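Amino acid ABC transporter, periplasmic amino acid-binding protein (Brucella ovis, PDB 4Z9N) binds glutathione between the lobes of a periplasmic solute-binding fold and probably delivers it, or related amino-acid solutes, to an ABC importer. Local coordinates at residues W230-N233 with A234-A238; K279-V282 with V283-K287; D45-Y48 with C49-V52; K252-N256 with P257-R261; G290-G293 with E294-R298. One frame throughout, in Å; residues are numbered along the deposited sequence.

Overall arrangement
Contacts 1, 2, 3 and 5 pack against one another in the protein interior, whereas contact 4 stands apart at the periphery, its centre about 29 Å from that of the chain. Contact 1, on helix 222-240, touches the other three buried ones: Ile285 of contact 2 meets Leu235, Tyr48 of contact 3 bonds to His232, and Leu235 O accepts a backbone bond from Tyr292 N of contact 5. Contacts 1 and 3 are mid-helix turns, while contacts 2, 4 and 5 begin at helix starts, with an asparagine capping bond in 4 and 5 but none from Asp280 in 2. Contacts 1, 2 and 4 also reach the second subunit.

Contact 1 of 5, residues W230-N233 with A234-A238; sequences WTHN and ALLNA
Asn233 O is gripped twice by Asn237, by the backbone N at 2.8 Å in a nearly straight bond (171°) and by the side-chain ND2 at 3.0 Å. The two donors arrive from opposite faces of the carbonyl plane, with ND2 well above it, so the amide of Asn237 folds back along the helix onto the turn before. That amide is held further by Ile325, whose O takes a second bond from ND2, and by Lys210 of the second subunit, which bonds to OD1. The side chain of Asn233 is also engaged: ND2 bonds to Arg229 O one turn back in the same helix, and OD1 to Ile325 N, which joins the C-terminal region to it.

The remaining backbone bonds are the regular i to i+4 pattern of an alpha-helix: Ala234 N to Trp230 O, Leu235 N to Thr231 O, and Leu236 N to His232 O at 3.1 Å. All belong to helix 222-240, buried here, which packs between helices 44-57, 281-289 and 292-299.

Leu236 packs on the His232 imidazole, with CG over one face and CD1 3.5 Å from NE2. His232 carries CG anti to its backbone nitrogen (chi1 171°), which swings the ring along the helix toward Leu236; its ND1 is bonded to Tyr48 OH. Leu235 instead lays CG against Thr231 O at 3.4 Å, and Ala234 CB sits 3.2 Å from Trp230 O. The indole of Trp230 turns to the subunit interface, where NE1 bonds to Asp96 of the second subunit.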
loop_
_atom_site.group_PDB
_atom_site.type_symbol
_atom_site.label_atom_id
_atom_site.label_comp_id
_atom_site.label_asym_id
_atom_site.label_seq_id
_atom_site.Cartn_x
_atom_site.Cartn_y
_atom_site.Cartn_z
ATOM N N TRP D 230 9.459 -2.052 6.747
ATOM C CA TRP D 230 9.721 -3.463 6.631
ATOM C C TRP D 230 9.480 -4.203 7.943
ATOM O O TRP D 230 9.261 -5.407 7.915
ATOM C CB TRP D 230 11.120 -3.668 6.058
ATOM C CG TRP D 230 11.000 -3.461 4.604
ATOM C CD1 TRP D 230 11.352 -2.349 3.890
ATOM C CD2 TRP D 230 10.363 -4.349 3.676
ATOM N NE1 TRP D 230 11.007 -2.507 2.570
ATOM C CE2 TRP D 230 10.407 -3.730 2.407
ATOM C CE3 TRP D 230 9.792 -5.623 3.789
ATOM C CZ2 TRP D 230 9.882 -4.333 1.260
ATOM C CZ3 TRP D 230 9.281 -6.229 2.648
ATOM C CH2 TRP D 230 9.328 -5.582 1.397
ATOM N N THR D 231 9.429 -3.484 9.065
ATOM C CA THR D 231 8.862 -4.059 10.288
ATOM C C THR D 231 7.397 -4.454 10.031
ATOM O O THR D 231 6.994 -5.589 10.296
ATOM C CB THR D 231 8.942 -3.084 11.477
ATOM O OG1 THR D 231 10.314 -2.862 11.808
ATOM C CG2 THR D 231 8.213 -3.652 12.699
ATOM N N HIS D 232 6.613 -3.511 9.508
ATOM C CA HIS D 232 5.221 -3.769 9.137
ATOM C C HIS D 232 5.058 -4.954 8.190
ATOM O O HIS D 232 4.224 -5.835 8.408
ATOM C CB HIS D 232 4.631 -2.512 8.496
ATOM C CG HIS D 232 3.279 -2.703 7.885
ATOM N ND1 HIS D 232 2.173 -3.091 8.611
ATOM C CD2 HIS D 232 2.840 -2.477 6.620
ATOM C CE1 HIS D 232 1.117 -3.127 7.811
ATOM N NE2 HIS D 232 1.497 -2.755 6.600
ATOM N N ASN D 233 5.854 -4.983 7.135
ATOM C CA ASN D 233 5.658 -6.027 6.139
ATOM C C ASN D 233 6.167 -7.364 6.651
ATOM O O ASN D 233 5.627 -8.406 6.281
ATOM C CB ASN D 233 6.308 -5.627 4.816
ATOM C CG ASN D 233 5.455 -4.626 4.053
ATOM O OD1 ASN D 233 4.482 -5.011 3.412
ATOM N ND2 ASN D 233 5.792 -3.330 4.151
ATOM N N ALA D 234 7.154 -7.338 7.549
ATOM C CA ALA D 234 7.590 -8.564 8.196
ATOM C C ALA D 234 6.444 -9.136 9.022
ATOM O O ALA D 234 6.205 -10.348 9.004
ATOM C CB ALA D 234 8.820 -8.329 9.078
ATOM N N LEU D 235 5.738 -8.271 9.742
ATOM C CA LEU D 235 4.602 -8.729 10.542
ATOM C C LEU D 235 3.548 -9.407 9.663
ATOM O O LEU D 235 2.974 -10.440 10.039
ATOM C CB LEU D 235 3.967 -7.564 11.308
ATOM C CG LEU D 235 4.801 -7.014 12.473
ATOM C CD1 LEU D 235 4.211 -5.705 12.981
ATOM C CD2 LEU D 235 4.891 -8.045 13.597
ATOM N N LEU D 236 3.275 -8.800 8.506
ATOM C CA LEU D 236 2.302 -9.358 7.563
ATOM C C LEU D 236 2.776 -10.689 6.966
ATOM O O LEU D 236 2.021 -11.663 6.939
ATOM C CB LEU D 236 2.014 -8.364 6.442
ATOM C CG LEU D 236 1.245 -7.098 6.872
ATOM C CD1 LEU D 236 1.008 -6.143 5.685
ATOM C CD2 LEU D 236 -0.093 -7.449 7.558
ATOM N N ASN D 237 4.015 -10.722 6.469
ATOM C CA ASN D 237 4.542 -11.949 5.870
ATOM C C ASN D 237 4.545 -13.103 6.875
ATOM O O ASN D 237 4.184 -14.231 6.523
ATOM C CB ASN D 237 5.958 -11.731 5.306
ATOM C CG ASN D 237 5.949 -11.208 3.876
ATOM O OD1 ASN D 237 5.783 -11.971 2.924
ATOM N ND2 ASN D 237 6.120 -9.897 3.720
ATOM N N ALA D 238 4.939 -12.815 8.113
ATOM C CA ALA D 238 4.993 -13.845 9.146
ATOM C C ALA D 238 3.612 -14.445 9.373
ATOM O O ALA D 238 3.470 -15.669 9.457
ATOM C CB ALA D 238 5.550 -13.285 10.447
#

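Contact 2 of 5, residues K279-V282 with V283-K287; sequences KDWV and VKIIK
Three successive i to i+4 bonds, Lys284 N to Asp280 O, Ile285 N to Trp281 O and Ile286 N to Val282 O, build the first turns of helix 281-289, the last being the straightest at 173°. Asp280 occupies the N-cap position, but its carboxylate makes no capping bond and turns to Lys284 instead. With CG lodged between the backbone N and the carbonyl carbon (chi1 60°), the carboxylate stands beside the lysine chain, whose aliphatic part runs extended until a bend at chi4 brings NZ back to it. The salt bridge measures 3.5 Å from OD1 to NZ, with OD2 equally far from NZ, and CE approaches OD1 at 3.3 Å.

On the buried side Trp281 and Ile285 lie alongside each other. Ile285 CD1 reaches Trp281 CE3 at 3.7 Å, obliquely to the ring, while Val282 CG2 covers the centre of one indole face, 3.3 Å above its plane. One residue further on, Val282 CG1 and Ile286 CG1 lie side by side at 4.1 Å. Ile285 and Trp281 both pack on helix 222-240, through Leu235 and through Trp230 and Ala234, and Trp281 also meets Ile93 of the second subunit.

The two faces of this helix start thus differ in kind. Trp281, Val282, Ile285 and Ile286 present hydrocarbon to the interior, whereas the partly exposed Asp280 and Lys284 pair at the edge. Asp280 near the helix N-terminus also carries the charge expected to interact favourably with the helix dipole, and at this long separation its bridge to Lys284 is probably of modest strength.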
loop_
_atom_site.group_PDB
_atom_site.type_symbol
_atom_site.label_atom_id
_atom_site.label_comp_id
_atom_site.label_asym_id
_atom_site.label_seq_id
_atom_site.Cartn_x
_atom_site.Cartn_y
_atom_site.Cartn_z
ATOM N N LYS D 279 20.839 -10.149 10.955
ATOM C CA LYS D 279 20.271 -11.113 10.012
ATOM C C LYS D 279 18.940 -11.672 10.515
ATOM O O LYS D 279 18.054 -11.992 9.725
ATOM C CB LYS D 279 21.255 -12.255 9.742
ATOM N N ASP D 280 18.789 -11.767 11.829
ATOM C CA ASP D 280 17.575 -12.358 12.381
ATOM C C ASP D 280 16.557 -11.315 12.836
ATOM O O ASP D 280 15.816 -11.552 13.785
ATOM C CB ASP D 280 17.930 -13.294 13.551
ATOM C CG ASP D 280 18.643 -12.572 14.691
ATOM O OD1 ASP D 280 19.103 -11.430 14.492
ATOM O OD2 ASP D 280 18.730 -13.148 15.799
ATOM N N TRP D 281 16.508 -10.170 12.149
ATOM C CA TRP D 281 15.652 -9.063 12.575
ATOM C C TRP D 281 14.166 -9.474 12.664
ATOM O O TRP D 281 13.443 -9.004 13.547
ATOM C CB TRP D 281 15.827 -7.860 11.631
ATOM C CG TRP D 281 15.407 -8.142 10.223
ATOM C CD1 TRP D 281 16.039 -8.964 9.327
ATOM C CD2 TRP D 281 14.254 -7.629 9.553
ATOM N NE1 TRP D 281 15.343 -8.987 8.136
ATOM C CE2 TRP D 281 14.250 -8.170 8.252
ATOM C CE3 TRP D 281 13.227 -6.748 9.921
ATOM C CZ2 TRP D 281 13.253 -7.873 7.323
ATOM C CZ3 TRP D 281 12.235 -6.459 8.994
ATOM C CH2 TRP D 281 12.256 -7.019 7.714
ATOM N N VAL D 282 13.708 -10.355 11.776
ATOM C CA VAL D 282 12.308 -10.785 11.821
ATOM C C VAL D 282 12.052 -11.729 13.001
ATOM O O VAL D 282 11.002 -11.649 13.637
ATOM C CB VAL D 282 11.865 -11.441 10.498
ATOM C CG1 VAL D 282 10.388 -11.814 10.566
ATOM C CG2 VAL D 282 12.104 -10.484 9.331
ATOM N N VAL D 283 12.997 -12.621 13.300
ATOM C CA VAL D 283 12.875 -13.463 14.493
ATOM C C VAL D 283 12.750 -12.561 15.725
ATOM O O VAL D 283 11.930 -12.817 16.609
ATOM C CB VAL D 283 14.058 -14.447 14.648
ATOM C CG1 VAL D 283 13.834 -15.363 15.858
ATOM C CG2 VAL D 283 14.245 -15.275 13.381
ATOM N N LYS D 284 13.536 -11.488 15.764
ATOM C CA LYS D 284 13.442 -10.539 16.872
ATOM C C LYS D 284 12.059 -9.905 16.964
ATOM O O LYS D 284 11.520 -9.782 18.072
ATOM C CB LYS D 284 14.496 -9.436 16.758
ATOM C CG LYS D 284 15.933 -9.910 16.797
ATOM C CD LYS D 284 16.877 -8.707 16.732
ATOM C CE LYS D 284 18.343 -9.117 16.792
ATOM N NZ LYS D 284 18.581 -10.233 17.744
ATOM N N ILE D 285 11.493 -9.503 15.818
ATOM C CA ILE D 285 10.158 -8.917 15.801
ATOM C C ILE D 285 9.128 -9.912 16.344
ATOM O O ILE D 285 8.369 -9.598 17.263
ATOM C CB ILE D 285 9.735 -8.430 14.381
ATOM C CG1 ILE D 285 10.656 -7.312 13.863
ATOM C CG2 ILE D 285 8.311 -7.972 14.417
ATOM C CD1 ILE D 285 10.428 -6.933 12.383
ATOM N N ILE D 286 9.081 -11.106 15.764
ATOM C CA ILE D 286 8.041 -12.059 16.118
ATOM C C ILE D 286 8.179 -12.540 17.578
ATOM O O ILE D 286 7.180 -12.728 18.284
ATOM C CB ILE D 286 8.049 -13.243 15.133
ATOM C CG1 ILE D 286 7.852 -12.734 13.705
ATOM C CG2 ILE D 286 6.939 -14.211 15.461
ATOM C CD1 ILE D 286 6.542 -11.950 13.495
ATOM N N LYS D 287 9.408 -12.724 18.041
ATOM C CA LYS D 287 9.625 -13.039 19.449
ATOM C C LYS D 287 9.110 -11.925 20.356
ATOM O O LYS D 287 8.547 -12.188 21.426
ATOM C CB LYS D 287 11.108 -13.288 19.718
ATOM C CG LYS D 287 11.618 -14.583 19.108
ATOM C CD LYS D 287 12.658 -15.237 19.970
ATOM C CE LYS D 287 13.108 -16.557 19.348
ATOM N NZ LYS D 287 14.498 -16.939 19.746
#

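Contact 3 of 5, residues D45-Y48 with C49-V52; sequences DVDY and CRAV
The side chains of Arg50 and Val46 run side by side, and Val46 CG1 comes obliquely to the guanidinium, 3.8 Å from Arg50 NE. At the guanidinium edge, in its plane, a water accepts from Arg50 NE at 2.9 Å and lies 3.0 Å from Asp47 OD2, to which it can donate. It thereby sits between opposite charges that are too far apart for a direct bridge, 4.6 Å from Asp47 OD2 to Arg50 NE. Arg50 reaches this place because its chain is extended from CG to NE; beyond it, NH1 and NH2 bond to Pro60 O and Trp41 O. Asp47 OD1 is taken by Arg298 in a salt bridge and by Asn299.

The backbone beneath is helical, with Arg50 N to Val46 O at 2.9 Å and Ala51 N to Asp47 O more bent, at 135°. The Cys49 side chain packs on Cys23, Val25 and Phe65 of strands 21-25 and 63-67. Tyr48 turns the other way, onto Leu235 and, through OH, His232.

This is helix 44-57, lying between the parallel sheet of strands 21-25, 63-67 and 84-85 and helix 222-240, an alpha/beta arrangement characteristic of the lobes of periplasmic binding proteins.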
loop_
_atom_site.group_PDB
_atom_site.type_symbol
_atom_site.label_atom_id
_atom_site.label_comp_id
_atom_site.label_asym_id
_atom_site.label_seq_id
_atom_site.Cartn_x
_atom_site.Cartn_y
_atom_site.Cartn_z
ATOM N N ASP D 45 -1.452 -0.123 18.359
ATOM C CA ASP D 45 -0.392 0.771 17.896
ATOM C C ASP D 45 0.825 0.678 18.817
ATOM O O ASP D 45 1.955 0.761 18.355
ATOM C CB ASP D 45 -0.881 2.221 17.810
ATOM C CG ASP D 45 -1.697 2.492 16.556
ATOM O OD1 ASP D 45 -1.588 1.691 15.603
ATOM O OD2 ASP D 45 -2.440 3.512 16.528
ATOM N N VAL D 46 0.600 0.511 20.120
ATOM C CA VAL D 46 1.722 0.307 21.037
ATOM C C VAL D 46 2.570 -0.898 20.616
ATOM O O VAL D 46 3.806 -0.821 20.585
ATOM C CB VAL D 46 1.232 0.149 22.486
ATOM C CG1 VAL D 46 2.314 -0.496 23.360
ATOM C CG2 VAL D 46 0.828 1.528 23.044
ATOM N N ASP D 47 1.918 -2.011 20.281
ATOM C CA ASP D 47 2.676 -3.203 19.900
ATOM C C ASP D 47 3.467 -2.964 18.607
ATOM O O ASP D 47 4.544 -3.536 18.413
ATOM C CB ASP D 47 1.766 -4.432 19.726
ATOM C CG ASP D 47 1.393 -5.090 21.051
ATOM O OD1 ASP D 47 0.449 -5.907 21.051
ATOM O OD2 ASP D 47 2.018 -4.772 22.093
ATOM N N TYR D 48 2.935 -2.131 17.719
ATOM C CA TYR D 48 3.659 -1.788 16.494
ATOM C C TYR D 48 4.950 -1.048 16.848
ATOM O O TYR D 48 5.996 -1.289 16.249
ATOM C CB TYR D 48 2.788 -0.942 15.549
ATOM C CG TYR D 48 2.354 -1.725 14.325
ATOM C CD1 TYR D 48 1.269 -2.601 14.383
ATOM C CD2 TYR D 48 3.058 -1.631 13.131
ATOM C CE1 TYR D 48 0.889 -3.341 13.280
ATOM C CE2 TYR D 48 2.688 -2.390 12.017
ATOM C CZ TYR D 48 1.601 -3.234 12.108
ATOM O OH TYR D 48 1.220 -3.968 11.001
ATOM N N CYS D 49 4.868 -0.141 17.815
ATOM C CA CYS D 49 6.064 0.535 18.331
ATOM C C CYS D 49 7.062 -0.459 18.883
ATOM O O CYS D 49 8.266 -0.375 18.621
ATOM C CB CYS D 49 5.710 1.519 19.436
ATOM S SG CYS D 49 4.656 2.864 18.926
ATOM N N ARG D 50 6.550 -1.395 19.671
ATOM C CA ARG D 50 7.407 -2.409 20.260
ATOM C C ARG D 50 7.995 -3.315 19.183
ATOM O O ARG D 50 9.079 -3.875 19.365
ATOM C CB ARG D 50 6.645 -3.242 21.291
ATOM C CG ARG D 50 6.065 -2.432 22.456
ATOM C CD ARG D 50 5.778 -3.345 23.651
ATOM N NE ARG D 50 5.098 -2.627 24.721
ATOM C CZ ARG D 50 5.717 -1.883 25.635
ATOM N NH1 ARG D 50 7.036 -1.752 25.622
ATOM N NH2 ARG D 50 5.008 -1.257 26.563
ATOM N N ALA D 51 7.279 -3.474 18.074
ATOM C CA ALA D 51 7.795 -4.287 16.968
ATOM C C ALA D 51 9.045 -3.643 16.357
ATOM O O ALA D 51 10.024 -4.329 16.041
ATOM C CB ALA D 51 6.708 -4.503 15.879
ATOM N N VAL D 52 9.012 -2.327 16.197
ATOM C CA VAL D 52 10.160 -1.606 15.673
ATOM C C VAL D 52 11.312 -1.686 16.665
ATOM O O VAL D 52 12.456 -1.917 16.277
ATOM C CB VAL D 52 9.792 -0.156 15.350
ATOM C CG1 VAL D 52 11.011 0.629 14.908
ATOM C CG2 VAL D 52 8.720 -0.139 14.262
HETATM O O HOH W 1 2.350 -3.595 24.801
#

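Contact 4 of 5, residues K252-N256 with P257-R261; sequences KKSDN and PDIKR
A helix N-cap preceded by an ST turn shapes residues 254-261, with Asn256 as the capping residue and its side chain folded over the first turn. Asn256 OD1 accepts from Asp258 N at 2.9 Å and from Ile259 N at 3.4 Å, both weak bonds. CG set anti to the backbone N (chi1 -177°) carries the amide to these amide hydrogens, and the backbone carbonyl of the same residue takes Lys260 N at 2.9 Å, almost straight (167°).

Ahead of the cap, Ser254 OG accepts from Asn256 N at 3.0 Å, fixing the approach of the loop. Ile259 lies across the Asn256 side chain at about a right angle, with CG1 3.8 Å from CG of Asn256, while its CG2 packs on Ser254 CB at 3.8 Å. Its other neighbours, Tyr241 and Ile243, bury it against the protein body.

Within the helix, Arg261 NH2 meets Asp258 OD1 from above the carboxylate plane in a salt bridge of 2.9 Å. Arg261 NH1 adds a second bridge, to Asp149 of the second subunit. Side-chain capping by asparagine, followed by proline as the first helical residue, is a classical way for an alpha-helix to start, here that of helix 257-262 at the dimer contact.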
loop_
_atom_site.group_PDB
_atom_site.type_symbol
_atom_site.label_atom_id
_atom_site.label_comp_id
_atom_site.label_asym_id
_atom_site.label_seq_id
_atom_site.Cartn_x
_atom_site.Cartn_y
_atom_site.Cartn_z
ATOM N N LYS D 252 12.540 -21.233 12.371
ATOM C CA LYS D 252 13.854 -20.836 11.874
ATOM C C LYS D 252 14.562 -22.013 11.208
ATOM O O LYS D 252 15.442 -21.820 10.370
ATOM C CB LYS D 252 14.713 -20.262 13.010
ATOM N N LYS D 253 14.161 -23.232 11.568
ATOM C CA LYS D 253 14.747 -24.436 10.994
ATOM C C LYS D 253 13.915 -24.981 9.830
ATOM O O LYS D 253 14.150 -26.096 9.366
ATOM C CB LYS D 253 14.909 -25.519 12.075
ATOM N N SER D 254 12.955 -24.195 9.351
ATOM C CA SER D 254 12.092 -24.637 8.255
ATOM C C SER D 254 12.875 -24.877 6.969
ATOM O O SER D 254 13.877 -24.208 6.712
ATOM C CB SER D 254 10.986 -23.616 7.982
ATOM O OG SER D 254 10.205 -24.007 6.866
ATOM N N ASP D 255 12.402 -25.827 6.166
ATOM C CA ASP D 255 12.981 -26.084 4.852
ATOM C C ASP D 255 12.355 -25.207 3.770
ATOM O O ASP D 255 12.882 -25.110 2.667
ATOM C CB ASP D 255 12.824 -27.555 4.479
ATOM C CG ASP D 255 13.745 -28.450 5.280
ATOM O OD1 ASP D 255 14.894 -28.027 5.538
ATOM O OD2 ASP D 255 13.322 -29.563 5.660
ATOM N N ASN D 256 11.220 -24.592 4.087
ATOM C CA ASN D 256 10.542 -23.687 3.167
ATOM C C ASN D 256 11.471 -22.515 2.842
ATOM O O ASN D 256 11.870 -21.786 3.748
ATOM C CB ASN D 256 9.226 -23.201 3.798
ATOM C CG ASN D 256 8.414 -22.308 2.879
ATOM O OD1 ASN D 256 8.947 -21.441 2.194
ATOM N ND2 ASN D 256 7.103 -22.515 2.871
ATOM N N PRO D 257 11.822 -22.327 1.552
ATOM C CA PRO D 257 12.761 -21.249 1.226
ATOM C C PRO D 257 12.268 -19.865 1.624
ATOM O O PRO D 257 13.075 -19.072 2.106
ATOM C CB PRO D 257 12.910 -21.358 -0.297
ATOM C CG PRO D 257 12.645 -22.804 -0.588
ATOM C CD PRO D 257 11.555 -23.190 0.384
ATOM N N ASP D 258 10.984 -19.572 1.423
ATOM C CA ASP D 258 10.447 -18.267 1.806
ATOM C C ASP D 258 10.613 -18.007 3.304
ATOM O O ASP D 258 10.921 -16.889 3.718
ATOM C CB ASP D 258 8.967 -18.140 1.433
ATOM C CG ASP D 258 8.739 -18.124 -0.059
ATOM O OD1 ASP D 258 9.719 -18.005 -0.824
ATOM O OD2 ASP D 258 7.565 -18.215 -0.471
ATOM N N ILE D 259 10.401 -19.039 4.111
ATOM C CA ILE D 259 10.464 -18.896 5.556
ATOM C C ILE D 259 11.910 -18.786 6.020
ATOM O O ILE D 259 12.243 -17.963 6.884
ATOM C CB ILE D 259 9.743 -20.064 6.249
ATOM C CG1 ILE D 259 8.253 -20.034 5.892
ATOM C CG2 ILE D 259 9.940 -20.009 7.751
ATOM C CD1 ILE D 259 7.448 -21.202 6.508
ATOM N N LYS D 260 12.768 -19.606 5.427
ATOM C CA LYS D 260 14.194 -19.584 5.731
ATOM C C LYS D 260 14.774 -18.194 5.452
ATOM O O LYS D 260 15.555 -17.657 6.247
ATOM C CB LYS D 260 14.925 -20.648 4.909
ATOM C CG LYS D 260 16.428 -20.692 5.148
ATOM C CD LYS D 260 17.119 -21.742 4.282
ATOM C CE LYS D 260 16.630 -23.132 4.605
ATOM N NZ LYS D 260 17.477 -24.168 3.948
ATOM N N ARG D 261 14.374 -17.614 4.323
ATOM C CA ARG D 261 14.858 -16.302 3.918
ATOM C C ARG D 261 14.291 -15.225 4.844
ATOM O O ARG D 261 15.024 -14.347 5.311
ATOM C CB ARG D 261 14.489 -16.029 2.449
ATOM C CG ARG D 261 14.991 -14.688 1.913
ATOM C CD ARG D 261 14.807 -14.556 0.401
ATOM N NE ARG D 261 13.398 -14.656 0.014
ATOM C CZ ARG D 261 12.866 -15.706 -0.609
ATOM N NH1 ARG D 261 13.633 -16.739 -0.945
ATOM N NH2 ARG D 261 11.571 -15.714 -0.918
#

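Contact 5 of 5, residues G290-G293 with E294-R298; sequences GNYG and EIFER
Asn291 and Glu294 exchange side-chain to backbone hydrogen bonds at the start of helix 292-299. Glu294 N gives to Asn291 OD1 at 3.0 Å, and Asn291 N gives to Glu294 OE2, also at 3.0 Å, meeting the carboxylate on its anti side, tilted 30° out of the carboxylate plane. The two side chains cross at about a right angle, their amide and carboxylate planes 60° apart. Asn291 keeps CG between its N and carbonyl carbon (chi1 68°), which places OD1 over the helix start, where Gly293 N adds a weak bond. Both groups have further partners: Asn291 ND2 bonds to Ile243 O and Glu294 OE2 to Gln245 N, so OE2 is bonded by two backbone amides.

This reciprocal pair is a capping box, and it begins the helix directly after Gly290, whose positive phi lets the chain leave helix 281-289. Glu294 OE2 lies 3.3 Å from Gly290 CA.

Backbone bonds then take over, Ile295 N to Asn291 O at 3.0 Å, Phe296 N to Tyr292 O and Glu297 N to Gly293 O.

Apolar packing is carried by Tyr292 and Phe296, which lie side by side and point the same way, with Tyr292 CE2 4.3 Å from Phe296 CD2. Separately, Tyr292 OH sits at the edge of the Phe296 ring and is bonded to Asn107 O; Phe296 makes a cation-pi contact with Arg310.

Among the charged groups, the Arg298 guanidinium folds back over its own helix, with Glu294 O 3.6 Å above its centre. Its NH2 bonds to Val289 O at the end of the preceding helix, and NH1 is the group that bridges to Asp47.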
loop_
_atom_site.group_PDB
_atom_site.type_symbol
_atom_site.label_atom_id
_atom_site.label_comp_id
_atom_site.label_asym_id
_atom_site.label_seq_id
_atom_site.Cartn_x
_atom_site.Cartn_y
_atom_site.Cartn_z
ATOM N N GLY D 290 4.967 -11.060 18.350
ATOM C CA GLY D 290 4.197 -11.993 17.539
ATOM C C GLY D 290 3.899 -11.420 16.160
ATOM O O GLY D 290 4.378 -10.335 15.827
ATOM N N ASN D 291 3.109 -12.126 15.348
ATOM C CA ASN D 291 2.836 -11.627 13.992
ATOM C C ASN D 291 1.653 -10.645 13.971
ATOM O O ASN D 291 1.043 -10.365 15.010
ATOM C CB ASN D 291 2.602 -12.793 12.999
ATOM C CG ASN D 291 1.307 -13.576 13.257
ATOM O OD1 ASN D 291 0.238 -13.010 13.501
ATOM N ND2 ASN D 291 1.402 -14.901 13.155
ATOM N N TYR D 292 1.327 -10.138 12.785
ATOM C CA TYR D 292 0.257 -9.146 12.643
ATOM C C TYR D 292 -1.067 -9.625 13.254
ATOM O O TYR D 292 -1.750 -8.874 13.938
ATOM C CB TYR D 292 0.029 -8.802 11.170
ATOM C CG TYR D 292 -1.042 -7.757 10.977
ATOM C CD1 TYR D 292 -0.731 -6.400 11.032
ATOM C CD2 TYR D 292 -2.360 -8.115 10.738
ATOM C CE1 TYR D 292 -1.707 -5.432 10.852
ATOM C CE2 TYR D 292 -3.350 -7.146 10.569
ATOM C CZ TYR D 292 -3.013 -5.815 10.623
ATOM O OH TYR D 292 -4.005 -4.870 10.441
ATOM N N GLY D 293 -1.428 -10.878 12.977
ATOM C CA GLY D 293 -2.694 -11.410 13.455
ATOM C C GLY D 293 -2.717 -11.511 14.961
ATOM O O GLY D 293 -3.751 -11.302 15.605
ATOM N N GLU D 294 -1.565 -11.853 15.533
ATOM C CA GLU D 294 -1.460 -11.947 16.975
ATOM C C GLU D 294 -1.605 -10.576 17.635
ATOM O O GLU D 294 -2.239 -10.466 18.687
ATOM C CB GLU D 294 -0.144 -12.601 17.371
ATOM C CG GLU D 294 -0.003 -14.039 16.874
ATOM C CD GLU D 294 1.213 -14.706 17.456
ATOM O OE1 GLU D 294 1.089 -15.334 18.543
ATOM O OE2 GLU D 294 2.293 -14.597 16.841
ATOM N N ILE D 295 -1.040 -9.541 17.010
ATOM C CA ILE D 295 -1.176 -8.177 17.507
ATOM C C ILE D 295 -2.633 -7.751 17.416
ATOM O O ILE D 295 -3.172 -7.150 18.348
ATOM C CB ILE D 295 -0.266 -7.200 16.727
ATOM C CG1 ILE D 295 1.209 -7.530 16.975
ATOM C CG2 ILE D 295 -0.556 -5.753 17.110
ATOM C CD1 ILE D 295 2.152 -6.761 16.051
ATOM N N PHE D 296 -3.267 -8.078 16.295
ATOM C CA PHE D 296 -4.672 -7.739 16.075
ATOM C C PHE D 296 -5.549 -8.397 17.136
ATOM O O PHE D 296 -6.327 -7.736 17.819
ATOM C CB PHE D 296 -5.124 -8.167 14.664
ATOM C CG PHE D 296 -6.451 -7.598 14.246
ATOM C CD1 PHE D 296 -7.633 -8.118 14.747
ATOM C CD2 PHE D 296 -6.516 -6.541 13.345
ATOM C CE1 PHE D 296 -8.856 -7.589 14.371
ATOM C CE2 PHE D 296 -7.734 -6.014 12.961
ATOM C CZ PHE D 296 -8.904 -6.532 13.477
ATOM N N GLU D 297 -5.413 -9.710 17.288
ATOM C CA GLU D 297 -6.321 -10.440 18.157
ATOM C C GLU D 297 -6.226 -10.070 19.639
ATOM O O GLU D 297 -7.253 -9.967 20.317
ATOM C CB GLU D 297 -6.090 -11.940 17.982
ATOM C CG GLU D 297 -6.698 -12.454 16.683
ATOM C CD GLU D 297 -8.193 -12.163 16.606
ATOM O OE1 GLU D 297 -8.886 -12.419 17.610
ATOM O OE2 GLU D 297 -8.676 -11.676 15.564
ATOM N N ARG D 298 -5.014 -9.875 20.154
ATOM C CA ARG D 298 -4.853 -9.641 21.586
ATOM C C ARG D 298 -5.320 -8.241 21.978
ATOM O O ARG D 298 -5.663 -7.997 23.135
ATOM C CB ARG D 298 -3.390 -9.845 22.010
ATOM C CG ARG D 298 -2.479 -8.641 21.761
ATOM C CD ARG D 298 -1.122 -8.814 22.428
ATOM N NE ARG D 298 -0.429 -9.985 21.903
ATOM C CZ ARG D 298 0.580 -9.938 21.038
ATOM N NH1 ARG D 298 1.058 -8.772 20.622
ATOM N NH2 ARG D 298 1.136 -11.064 20.616
#